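Local coordinates for protein GlcNAc Inducible Gene 2, GIG2 (Candida albicans, PDB 6AKZ) that binds an iron(III) ion, is probably a metal-dependent oxygenase of the DUF1479 (Gig2-like) family, and is encoded by a gene induced by N-acetylglucosamine, at residues 163-168 with 226-231; 170-174 with 429-433; 377-382 with 450-454. One frame throughout, in Å; residues are numbered along the deposited sequence.

Contact 1 (163-168 with 226-231); sequences NCLIDL and LDERTY
A loop-to-loop contact, mixed apolar and polar, brings C164, L165, I166 and L168, on the way into and past the short strand 166-167, against one side of a single helix-like turn, 226-231, in the long connection between helix 211-214 and strand 256-261. A hydrogen bond joins the backbone to a phenol: L165 N donates to Y231 OH at 2.9 Å, with an angle of 149° at the hydrogen. L165 is the centre of an inverse gamma turn, closed by I166 N on C164 O, and this tight bend presents its N-H to the tyrosine. The L165 side chain crosses obliquely beside the same hydroxyl, its CG 3.5 Å from Y231 OH.

C164 carries the middle. Its chi1 of -173° swings SG away from its own backbone N to lie between T230 and Y231, 3.6 Å from T230 OG1. The sulfur approaches the Y231 ring obliquely, 5.3 Å from the centroid, a Cys sulfur-aromatic contact. The CG2 of T230 sits over one face of that ring near its rim and also meets L165 O at 3.6 Å. Further along, I166 CD1 and L168 CD2 both reach L226 CD1, the latter at 4.0 Å.

T230 OG1 donates back to L226 O at 2.9 Å, from the face of that carbonyl opposite T230 N, so two bonds grip one oxygen and hold the turn in shape. The T230 hydroxyl thus spends its hydrogen within its own turn, and its oxygen lies against C164 SG and I166 CD1, while the phenol of Y231 supplies a polar link to the other loop.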
ATOM      1  N   ASN A 163      -2.837 -22.948   7.998  1.00 17.97           N
ATOM      2  CA  ASN A 163      -1.417 -22.827   7.707  1.00 20.61           C
ATOM      3  C   ASN A 163      -0.875 -21.474   7.306  1.00 17.76           C
ATOM      4  O   ASN A 163       0.346 -21.231   7.447  1.00 18.09           O
ATOM      5  CB  ASN A 163      -1.053 -23.803   6.629  1.00 25.33           C
ATOM      6  CG  ASN A 163      -1.289 -25.209   7.068  1.00 30.58           C
ATOM      7  OD1 ASN A 163      -0.814 -25.615   8.135  1.00 31.77           O
ATOM      8  ND2 ASN A 163      -2.110 -25.898   6.346  1.00 29.84           N
ATOM      9  N   CYS A 164      -1.733 -20.587   6.801  1.00 14.73           N
ATOM     10  CA  CYS A 164      -1.197 -19.342   6.243  1.00 14.96           C
ATOM     11  C   CYS A 164      -0.679 -18.469   7.386  1.00 14.13           C
ATOM     12  O   CYS A 164      -1.443 -18.110   8.349  1.00 13.61           O
ATOM     13  CB  CYS A 164      -2.286 -18.601   5.488  1.00 16.80           C
ATOM     14  SG  CYS A 164      -1.714 -17.171   4.584  1.00 21.55           S
ATOM     15  N   LEU A 165       0.582 -18.046   7.291  1.00 14.00           N
ATOM     16  CA  LEU A 165       1.239 -17.346   8.402  1.00 12.35           C
ATOM     17  C   LEU A 165       0.914 -15.839   8.460  1.00 14.53           C
ATOM     18  O   LEU A 165       1.794 -14.983   8.306  1.00 13.22           O
ATOM     19  CB  LEU A 165       2.746 -17.624   8.402  1.00 12.60           C
ATOM     20  CG  LEU A 165       3.063 -19.106   8.677  1.00 14.25           C
ATOM     21  CD1 LEU A 165       4.572 -19.245   8.542  1.00 15.46           C
ATOM     22  CD2 LEU A 165       2.617 -19.535  10.074  1.00 15.81           C
ATOM     23  N   ILE A 166      -0.352 -15.538   8.750  1.00 14.14           N
ATOM     24  CA  ILE A 166      -0.820 -14.167   8.876  1.00 13.16           C
ATOM     25  C   ILE A 166      -1.868 -14.091   9.978  1.00 14.10           C
ATOM     26  O   ILE A 166      -2.648 -15.055  10.190  1.00 14.01           O
ATOM     27  CB  ILE A 166      -1.281 -13.608   7.535  1.00 14.11           C
ATOM     28  CG1 ILE A 166      -1.718 -12.148   7.666  1.00 13.81           C
ATOM     29  CG2 ILE A 166      -2.429 -14.412   6.972  1.00 15.02           C
ATOM     30  CD1 ILE A 166      -1.886 -11.483   6.292  1.00 14.99           C
ATOM     31  N   ASP A 167      -1.865 -12.963  10.683  1.00 12.65           N
ATOM     32  CA  ASP A 167      -2.844 -12.634  11.678  1.00 13.58           C
ATOM     33  C   ASP A 167      -3.408 -11.254  11.394  1.00 12.42           C
ATOM     34  O   ASP A 167      -2.838 -10.224  11.730  1.00 11.17           O
ATOM     35  CB  ASP A 167      -2.226 -12.741  13.080  1.00 14.66           C
ATOM     36  CG  ASP A 167      -3.149 -12.163  14.187  1.00 17.23           C
ATOM     37  OD1 ASP A 167      -4.397 -12.097  13.991  1.00 17.74           O
ATOM     38  OD2 ASP A 167      -2.622 -11.833  15.276  1.00 17.30           O
ATOM     39  N   LEU A 168      -4.567 -11.251  10.755  1.00 12.07           N
ATOM     40  CA  LEU A 168      -5.167  -9.999  10.317  1.00 12.98           C
ATOM     41  C   LEU A 168      -5.773  -9.232  11.479  1.00 13.51           C
ATOM     42  O   LEU A 168      -6.052  -8.042  11.352  1.00 15.57           O
ATOM     43  CB  LEU A 168      -6.231 -10.316   9.266  1.00 14.27           C
ATOM     44  CG  LEU A 168      -5.653 -10.604   7.887  1.00 14.62           C
ATOM     45  CD1 LEU A 168      -6.755 -11.149   6.972  1.00 14.46           C
ATOM     46  CD2 LEU A 168      -5.049  -9.402   7.230  1.00 16.42           C
ATOM     47  N   LEU A 226      -5.510 -13.284   0.666  1.00 12.42           N
ATOM     48  CA  LEU A 226      -4.149 -13.120   0.981  1.00 11.43           C
ATOM     49  C   LEU A 226      -3.297 -14.387   1.102  1.00 13.29           C
ATOM     50  O   LEU A 226      -2.143 -14.332   1.469  1.00 13.98           O
ATOM     51  CB  LEU A 226      -4.062 -12.232   2.199  1.00 13.43           C
ATOM     52  CG  LEU A 226      -4.562 -10.824   2.063  1.00 11.23           C
ATOM     53  CD1 LEU A 226      -4.311 -10.065   3.357  1.00 12.13           C
ATOM     54  CD2 LEU A 226      -4.011 -10.035   0.879  1.00 12.76           C
ATOM     55  N   ASP A 227      -3.867 -15.523   0.778  1.00 13.72           N
ATOM     56  CA  ASP A 227      -3.132 -16.790   0.923  1.00 16.48           C
ATOM     57  C   ASP A 227      -1.765 -16.803   0.274  1.00 16.69           C
ATOM     58  O   ASP A 227      -0.788 -17.229   0.902  1.00 18.48           O
ATOM     59  CB  ASP A 227      -3.968 -17.951   0.364  1.00 16.56           C
ATOM     60  CG  ASP A 227      -5.287 -18.157   1.078  1.00 19.04           C
ATOM     61  OD1 ASP A 227      -6.125 -17.232   1.189  1.00 16.06           O
ATOM     62  OD2 ASP A 227      -5.546 -19.320   1.503  1.00 20.37           O
ATOM     63  N   GLU A 228      -1.667 -16.345  -0.963  1.00 15.44           N
ATOM     64  CA  GLU A 228      -0.418 -16.354  -1.696  1.00 15.76           C
ATOM     65  C   GLU A 228       0.381 -15.083  -1.363  1.00 13.63           C
ATOM     66  O   GLU A 228       1.599 -15.143  -1.188  1.00 13.60           O
ATOM     67  CB  GLU A 228      -0.654 -16.416  -3.220  1.00 18.14           C
ATOM     68  CG  GLU A 228      -1.269 -17.713  -3.682  1.00 20.26           C
ATOM     69  CD  GLU A 228      -2.747 -17.764  -3.453  1.00 22.09           C
ATOM     70  OE1 GLU A 228      -3.405 -16.699  -3.382  1.00 28.45           O
ATOM     71  OE2 GLU A 228      -3.281 -18.876  -3.389  1.00 28.00           O
ATOM     72  N   ARG A 229      -0.302 -13.932  -1.269  1.00 12.73           N
ATOM     73  CA  ARG A 229       0.432 -12.677  -1.021  1.00 12.67           C
ATOM     74  C   ARG A 229       1.244 -12.602   0.257  1.00 12.39           C
ATOM     75  O   ARG A 229       2.242 -11.888   0.326  1.00 12.98           O
ATOM     76  CB  ARG A 229      -0.558 -11.499  -1.094  1.00 13.30           C
ATOM     77  CG  ARG A 229       0.152 -10.252  -1.592  1.00 12.35           C
ATOM     78  CD  ARG A 229      -0.849  -9.185  -1.901  1.00 14.02           C
ATOM     79  NE  ARG A 229      -0.173  -8.053  -2.513  1.00 13.00           N
ATOM     80  CZ  ARG A 229      -0.696  -7.301  -3.489  1.00 13.04           C
ATOM     81  NH1 ARG A 229      -1.957  -7.522  -3.939  1.00 13.04           N
ATOM     82  NH2 ARG A 229       0.010  -6.319  -3.986  1.00 13.02           N
ATOM     83  N   THR A 230       0.762 -13.340   1.271  1.00 14.35           N
ATOM     84  CA  THR A 230       1.454 -13.589   2.565  1.00 14.59           C
ATOM     85  C   THR A 230       2.920 -14.009   2.366  1.00 16.20           C
ATOM     86  O   THR A 230       3.780 -13.676   3.177  1.00 13.40           O
ATOM     87  CB  THR A 230       0.572 -14.557   3.425  1.00 15.60           C
ATOM     88  OG1 THR A 230      -0.632 -13.853   3.839  1.00 14.86           O
ATOM     89  CG2 THR A 230       1.264 -15.013   4.710  1.00 15.29           C
ATOM     90  N   TYR A 231       3.204 -14.700   1.274  1.00 15.45           N
ATOM     91  CA  TYR A 231       4.506 -15.244   1.026  1.00 16.43           C
ATOM     92  C   TYR A 231       5.229 -14.576  -0.165  1.00 17.74           C
ATOM     93  O   TYR A 231       6.213 -15.082  -0.650  1.00 17.52           O
ATOM     94  CB  TYR A 231       4.363 -16.743   0.757  1.00 15.93           C
ATOM     95  CG  TYR A 231       3.768 -17.459   1.928  1.00 14.57           C
ATOM     96  CD1 TYR A 231       4.574 -17.859   3.005  1.00 18.12           C
ATOM     97  CD2 TYR A 231       2.390 -17.732   1.991  1.00 14.59           C
ATOM     98  CE1 TYR A 231       4.039 -18.516   4.118  1.00 16.67           C
ATOM     99  CE2 TYR A 231       1.848 -18.401   3.109  1.00 15.79           C
ATOM    100  CZ  TYR A 231       2.714 -18.781   4.174  1.00 15.11           C
ATOM    101  OH  TYR A 231       2.217 -19.424   5.324  1.00 15.87           O
TER

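Contact 2 (170-174 with 429-433); sequences TQLVY and KRSMG
The backbones draw closest at L172 and S431, whose CA atoms lie 4.4 Å apart where the chain leaving strand 170-171 passes the C-terminal end of helix 426-431. S431 makes both direct hydrogen bonds of the contact. Its OG, placed beside its own backbone N and anti to the carbonyl carbon (chi1 -63°), donates to Q171 O over 2.6 Å, approaching nearly along the C=O axis at 164°. Its carbonyl oxygen accepts V173 N at 3.0 Å in an almost straight bond, 169° at the hydrogen, with the donor tilted from the carbonyl plane. The same S431 O takes a hydrogen from a water at 2.8 Å, and that water also donates to V173 O, closing a bridge between the two backbones. L172 CA adds a C-H...O contact of 3.6 Å to S431 O.

Apolar contact rests on V173, whose CG2 meets M432 SD at 3.8 Å, the two side chains crossing at a slant. The bend of M432 at chi2 sets SD beside the valine, and chi3 turns only the terminal CE. Just beyond it, G433 ends the helix in a Schellman motif with positive phi.

Helix 382-394 covers the neighbouring side: L172 rests on L385, M432 on T388 and F392, while T388 and R389 hydrogen-bond to V173 O and G433 O. On the strand side, Q171 is held by G373, Y372 and T375, and T170 pairs with L377.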
ATOM      1  N   THR A 170      -4.021  -8.391  13.969  1.00 14.96           N
ATOM      2  CA  THR A 170      -3.003  -7.641  14.593  1.00 13.88           C
ATOM      3  C   THR A 170      -2.442  -6.616  13.611  1.00 15.27           C
ATOM      4  O   THR A 170      -1.964  -6.988  12.506  1.00 14.07           O
ATOM      5  CB  THR A 170      -1.917  -8.542  15.074  1.00 16.73           C
ATOM      6  OG1 THR A 170      -2.441  -9.333  16.166  1.00 17.98           O
ATOM      7  CG2 THR A 170      -0.708  -7.744  15.558  1.00 15.27           C
ATOM      8  N   GLN A 171      -2.416  -5.350  14.063  1.00 12.64           N
ATOM      9  CA  GLN A 171      -1.767  -4.262  13.331  1.00 13.19           C
ATOM     10  C   GLN A 171      -0.361  -4.058  13.843  1.00 14.26           C
ATOM     11  O   GLN A 171      -0.181  -3.886  15.012  1.00 16.23           O
ATOM     12  CB  GLN A 171      -2.580  -2.985  13.524  1.00 14.95           C
ATOM     13  CG  GLN A 171      -1.987  -1.702  13.043  1.00 14.43           C
ATOM     14  CD  GLN A 171      -1.794  -1.598  11.539  1.00 15.72           C
ATOM     15  OE1 GLN A 171      -2.207  -2.466  10.735  1.00 15.81           O
ATOM     16  NE2 GLN A 171      -1.275  -0.469  11.140  1.00 15.34           N
ATOM     17  N   LEU A 172       0.601  -4.046  12.972  1.00 13.28           N
ATOM     18  CA  LEU A 172       1.995  -3.643  13.297  1.00 13.38           C
ATOM     19  C   LEU A 172       2.214  -2.211  12.809  1.00 13.25           C
ATOM     20  O   LEU A 172       1.624  -1.748  11.833  1.00 14.02           O
ATOM     21  CB  LEU A 172       3.010  -4.531  12.587  1.00 14.39           C
ATOM     22  CG  LEU A 172       2.907  -6.005  12.939  1.00 14.84           C
ATOM     23  CD1 LEU A 172       4.031  -6.757  12.297  1.00 15.41           C
ATOM     24  CD2 LEU A 172       2.807  -6.258  14.441  1.00 17.40           C
ATOM     25  N   VAL A 173       3.161  -1.545  13.443  1.00 13.27           N
ATOM     26  CA  VAL A 173       3.625  -0.278  12.986  1.00 14.58           C
ATOM     27  C   VAL A 173       4.823  -0.414  12.050  1.00 14.84           C
ATOM     28  O   VAL A 173       5.948  -0.884  12.440  1.00 14.21           O
ATOM     29  CB  VAL A 173       3.968   0.673  14.138  1.00 13.55           C
ATOM     30  CG1 VAL A 173       4.644   1.989  13.644  1.00 15.13           C
ATOM     31  CG2 VAL A 173       2.725   0.970  14.998  1.00 16.16           C
ATOM     32  N   TYR A 174       4.594   0.093  10.839  1.00 15.55           N
ATOM     33  CA  TYR A 174       5.674   0.427   9.917  1.00 16.08           C
ATOM     34  C   TYR A 174       5.891   1.933  10.086  1.00 16.44           C
ATOM     35  O   TYR A 174       5.003   2.706   9.805  1.00 15.76           O
ATOM     36  CB  TYR A 174       5.315   0.042   8.504  1.00 18.08           C
ATOM     37  CG  TYR A 174       6.261   0.565   7.481  1.00 19.12           C
ATOM     38  CD1 TYR A 174       7.541   0.014   7.338  1.00 19.19           C
ATOM     39  CD2 TYR A 174       5.899   1.610   6.662  1.00 19.64           C
ATOM     40  CE1 TYR A 174       8.428   0.479   6.362  1.00 23.88           C
ATOM     41  CE2 TYR A 174       6.794   2.098   5.678  1.00 20.40           C
ATOM     42  CZ  TYR A 174       8.038   1.536   5.534  1.00 23.05           C
ATOM     43  OH  TYR A 174       8.899   2.029   4.578  1.00 24.60           O
ATOM     44  N   LYS A 429       2.027  -1.545  22.664  1.00 16.41           N
ATOM     45  CA  LYS A 429       3.390  -1.972  22.737  1.00 16.40           C
ATOM     46  C   LYS A 429       3.629  -3.223  21.855  1.00 15.31           C
ATOM     47  O   LYS A 429       4.673  -3.352  21.231  1.00 18.00           O
ATOM     48  CB  LYS A 429       3.785  -2.293  24.197  1.00 17.44           C
ATOM     49  CG  LYS A 429       3.884  -1.077  25.053  1.00 20.18           C
ATOM     50  CD  LYS A 429       4.110  -1.397  26.468  1.00 25.45           C
ATOM     51  CE  LYS A 429       4.454  -0.098  27.194  1.00 29.84           C
ATOM     52  NZ  LYS A 429       4.562  -0.379  28.649  1.00 29.44           N
ATOM     53  N   ARG A 430       2.634  -4.076  21.730  1.00 14.89           N
ATOM     54  CA  ARG A 430       2.774  -5.275  20.869  1.00 13.76           C
ATOM     55  C   ARG A 430       2.879  -4.841  19.425  1.00 14.24           C
ATOM     56  O   ARG A 430       3.691  -5.366  18.727  1.00 13.40           O
ATOM     57  CB  ARG A 430       1.581  -6.193  21.035  1.00 14.78           C
ATOM     58  CG  ARG A 430       1.680  -7.008  22.323  1.00 15.68           C
ATOM     59  CD  ARG A 430       0.365  -7.717  22.557  1.00 16.28           C
ATOM     60  NE  ARG A 430       0.455  -8.508  23.793  1.00 17.47           N
ATOM     61  CZ  ARG A 430      -0.518  -8.677  24.697  1.00 20.27           C
ATOM     62  NH1 ARG A 430      -1.743  -8.239  24.514  1.00 20.94           N
ATOM     63  NH2 ARG A 430      -0.271  -9.447  25.764  1.00 22.72           N
ATOM     64  N   SER A 431       2.111  -3.829  19.033  1.00 13.97           N
ATOM     65  CA  SER A 431       2.257  -3.255  17.698  1.00 14.64           C
ATOM     66  C   SER A 431       3.650  -2.692  17.279  1.00 13.50           C
ATOM     67  O   SER A 431       4.034  -2.639  16.070  1.00 14.25           O
ATOM     68  CB  SER A 431       1.101  -2.255  17.439  1.00 12.89           C
ATOM     69  OG  SER A 431      -0.147  -2.904  17.462  1.00 15.41           O
ATOM     70  N   MET A 432       4.448  -2.307  18.293  1.00 14.47           N
ATOM     71  CA  MET A 432       5.714  -1.699  18.189  1.00 15.38           C
ATOM     72  C   MET A 432       6.809  -2.684  18.412  1.00 16.90           C
ATOM     73  O   MET A 432       7.939  -2.305  18.407  1.00 16.34           O
ATOM     74  CB  MET A 432       5.851  -0.610  19.314  1.00 15.24           C
ATOM     75  CG  MET A 432       4.971   0.604  19.165  1.00 17.15           C
ATOM     76  SD  MET A 432       5.405   1.568  17.683  1.00 18.57           S
ATOM     77  CE  MET A 432       7.087   2.055  17.908  1.00 18.38           C
ATOM     78  N   GLY A 433       6.499  -3.945  18.657  1.00 15.80           N
ATOM     79  CA  GLY A 433       7.521  -4.951  18.827  1.00 15.81           C
ATOM     80  C   GLY A 433       8.113  -4.932  20.236  1.00 15.94           C
ATOM     81  O   GLY A 433       9.214  -5.408  20.415  1.00 19.81           O
TER
HETATM   82  O   HOH W   1       6.074  -3.138  14.280  1.00 23.35           O

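Contact 3 (377-382 with 450-454); sequences LSITNI and IRSIA
L377, I379 and I382 of the turn 377-382 meet I450, I453 and A454 of helix 450-454 in a largely apolar contact, with no hydrogen bond passing directly between the two segments. I450 lies at the centre: its CD1 comes within 3.5 Å of I379 N, lying over the backbone of S378 and I379, and 3.8 Å from I379 CD1. CG1 of I450 stands anti to the backbone N (chi1 -165°), which directs the CG1-CD1 branch at the S378-I379 backbone; both CG1 and CG2 lie against L377, while CD1 runs on to I379. The L377 and I450 side chains slide past each other in opposite directions, with L377 CG 4.0 Å from I450 CG1.

Around this centre, L377 forks: CD2 lies 3.8 Å from R451 CG, crossing the arginine chain at about a right angle, and CD1 turns to A454 CB. One helical turn on from I450, A454 CB meets I382 CD1 at 3.7 Å. I453 CG2 touches I379 CD1 at 4.1 Å.

Polar groups work at the margins. N381 N bonds to S378 O inside the turn, and the extended R451 carries its guanidinium past L377 to D167, a salt bridge, and to E438 O.

Helix 445-460 thus lies across the corner where the chain leaves the strand region and enters helix 382-394, its I450, I453 and A454 giving one apolar stripe: a buried helix-on-loop contact, away from the iron site, in a protein of the cupin clan.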
ATOM      1  N   LEU A 377       0.413  -8.500  11.040  1.00 10.95           N
ATOM      2  CA  LEU A 377       1.339  -9.451  11.570  1.00 12.38           C
ATOM      3  C   LEU A 377       1.398 -10.634  10.606  1.00 12.83           C
ATOM      4  O   LEU A 377       0.416 -11.328  10.390  1.00 15.10           O
ATOM      5  CB  LEU A 377       0.997  -9.884  13.003  1.00 12.55           C
ATOM      6  CG  LEU A 377       1.881 -11.042  13.566  1.00 14.65           C
ATOM      7  CD1 LEU A 377       3.309 -10.545  13.692  1.00 16.19           C
ATOM      8  CD2 LEU A 377       1.301 -11.348  14.961  1.00 14.93           C
ATOM      9  N   SER A 378       2.504 -10.784   9.975  1.00 13.87           N
ATOM     10  CA  SER A 378       2.652 -11.816   8.903  1.00 13.09           C
ATOM     11  C   SER A 378       4.050 -12.160   8.691  1.00 13.45           C
ATOM     12  O   SER A 378       4.985 -11.444   9.105  1.00 13.03           O
ATOM     13  CB  SER A 378       1.976 -11.348   7.559  1.00 14.99           C
ATOM     14  OG  SER A 378       2.789 -10.371   6.943  1.00 18.29           O
ATOM     15  N   ILE A 379       4.269 -13.279   8.044  1.00 13.29           N
ATOM     16  CA  ILE A 379       5.674 -13.805   7.941  1.00 14.20           C
ATOM     17  C   ILE A 379       6.688 -12.844   7.293  1.00 13.51           C
ATOM     18  O   ILE A 379       7.841 -12.724   7.773  1.00 13.74           O
ATOM     19  CB  ILE A 379       5.684 -15.206   7.335  1.00 15.25           C
ATOM     20  CG1 ILE A 379       6.994 -15.908   7.605  1.00 15.64           C
ATOM     21  CG2 ILE A 379       5.387 -15.239   5.854  1.00 14.41           C
ATOM     22  CD1 ILE A 379       7.172 -16.243   9.069  1.00 17.19           C
ATOM     23  N   THR A 380       6.260 -12.074   6.300  1.00 13.37           N
ATOM     24  CA  THR A 380       7.199 -11.131   5.612  1.00 14.94           C
ATOM     25  C   THR A 380       7.302  -9.801   6.388  1.00 14.03           C
ATOM     26  O   THR A 380       7.972  -8.924   5.894  1.00 13.35           O
ATOM     27  CB  THR A 380       6.867 -10.897   4.125  1.00 16.73           C
ATOM     28  OG1 THR A 380       5.569 -10.270   3.979  1.00 17.71           O
ATOM     29  CG2 THR A 380       6.854 -12.219   3.312  1.00 17.26           C
ATOM     30  N   ASN A 381       6.546  -9.649   7.495  1.00 12.43           N
ATOM     31  CA  ASN A 381       6.557  -8.487   8.351  1.00 14.03           C
ATOM     32  C   ASN A 381       7.308  -8.708   9.671  1.00 13.66           C
ATOM     33  O   ASN A 381       7.372  -7.810  10.501  1.00 14.72           O
ATOM     34  CB  ASN A 381       5.152  -7.955   8.589  1.00 14.25           C
ATOM     35  CG  ASN A 381       4.707  -7.061   7.449  1.00 15.56           C
ATOM     36  OD1 ASN A 381       5.584  -6.442   6.799  1.00 16.42           O
ATOM     37  ND2 ASN A 381       3.422  -7.061   7.096  1.00 16.39           N
ATOM     38  N   ILE A 382       7.850  -9.888   9.880  1.00 13.63           N
ATOM     39  CA  ILE A 382       8.616 -10.095  11.132  1.00 15.03           C
ATOM     40  C   ILE A 382       9.871  -9.207  11.130  1.00 15.58           C
ATOM     41  O   ILE A 382      10.251  -8.619  12.178  1.00 13.82           O
ATOM     42  CB  ILE A 382       8.932 -11.574  11.341  1.00 16.25           C
ATOM     43  CG1 ILE A 382       7.646 -12.395  11.448  1.00 15.69           C
ATOM     44  CG2 ILE A 382       9.818 -11.723  12.556  1.00 16.58           C
ATOM     45  CD1 ILE A 382       6.750 -12.062  12.609  1.00 18.70           C
ATOM     46  N   ILE A 450       1.865 -17.578  13.623  1.00 13.79           N
ATOM     47  CA  ILE A 450       2.638 -16.320  13.361  1.00 13.23           C
ATOM     48  C   ILE A 450       2.955 -15.582  14.657  1.00 13.54           C
ATOM     49  O   ILE A 450       4.038 -14.974  14.806  1.00 14.09           O
ATOM     50  CB  ILE A 450       1.980 -15.464  12.257  1.00 13.64           C
ATOM     51  CG1 ILE A 450       2.950 -14.407  11.748  1.00 13.80           C
ATOM     52  CG2 ILE A 450       0.651 -14.838  12.808  1.00 13.98           C
ATOM     53  CD1 ILE A 450       4.257 -14.937  11.183  1.00 14.49           C
ATOM     54  N   ARG A 451       2.046 -15.627  15.617  1.00 12.56           N
ATOM     55  CA  ARG A 451       2.293 -15.021  16.869  1.00 13.05           C
ATOM     56  C   ARG A 451       3.465 -15.690  17.558  1.00 13.17           C
ATOM     57  O   ARG A 451       4.320 -15.016  18.092  1.00 14.57           O
ATOM     58  CB  ARG A 451       1.058 -15.001  17.747  1.00 14.27           C
ATOM     59  CG  ARG A 451       0.015 -14.032  17.327  1.00 14.82           C
ATOM     60  CD  ARG A 451      -1.154 -13.984  18.279  1.00 16.70           C
ATOM     61  NE  ARG A 451      -2.229 -13.165  17.710  1.00 14.28           N
ATOM     62  CZ  ARG A 451      -3.255 -12.659  18.355  1.00 17.52           C
ATOM     63  NH1 ARG A 451      -3.457 -12.898  19.656  1.00 19.34           N
ATOM     64  NH2 ARG A 451      -4.138 -11.911  17.658  1.00 19.57           N
ATOM     65  N   SER A 452       3.516 -17.008  17.537  1.00 12.31           N
ATOM     66  CA  SER A 452       4.640 -17.707  18.116  1.00 14.50           C
ATOM     67  C   SER A 452       5.959 -17.364  17.439  1.00 13.55           C
ATOM     68  O   SER A 452       6.996 -17.145  18.121  1.00 14.38           O
ATOM     69  CB  SER A 452       4.406 -19.220  18.113  1.00 14.41           C
ATOM     70  OG  SER A 452       5.596 -19.879  18.603  1.00 14.64           O
ATOM     71  N   ILE A 453       5.945 -17.343  16.113  1.00 14.83           N
ATOM     72  CA  ILE A 453       7.165 -17.049  15.347  1.00 15.40           C
ATOM     73  C   ILE A 453       7.655 -15.616  15.686  1.00 17.36           C
ATOM     74  O   ILE A 453       8.870 -15.398  15.944  1.00 16.34           O
ATOM     75  CB  ILE A 453       6.887 -17.227  13.885  1.00 15.82           C
ATOM     76  CG1 ILE A 453       6.701 -18.729  13.576  1.00 15.64           C
ATOM     77  CG2 ILE A 453       7.997 -16.582  13.023  1.00 16.92           C
ATOM     78  CD1 ILE A 453       6.020 -18.992  12.234  1.00 15.12           C
ATOM     79  N   ALA A 454       6.729 -14.658  15.770  1.00 14.81           N
ATOM     80  CA  ALA A 454       7.126 -13.319  16.209  1.00 16.16           C
ATOM     81  C   ALA A 454       7.755 -13.281  17.601  1.00 16.26           C
ATOM     82  O   ALA A 454       8.809 -12.663  17.805  1.00 14.65           O
ATOM     83  CB  ALA A 454       5.968 -12.339  16.168  1.00 17.22           C
TER

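How the contacts relate
From the N terminus, the chain first passes 163-168 and 170-174, adjoining segments that contain strands 166-167 and 170-171. Contact 1 closes the loop to 226-231 before contact 3 opens, so these two are in series. Contact 2 spans from 170-174 to 429-433 and crosses both others: 226-231 falls inside its loop, as does 377-382, whose partner 450-454 lies beyond it. The contacts also touch: T230 O of contact 1 packs on I379 CG2 of contact 3, and L172 CD1 of contact 2 on L377 CA. Contacts 1 and 2 join the two successive short strands to the 226-231 turn and to helix 426-431, and contact 3 joins helix 445-460 to the loop before helix 382-394.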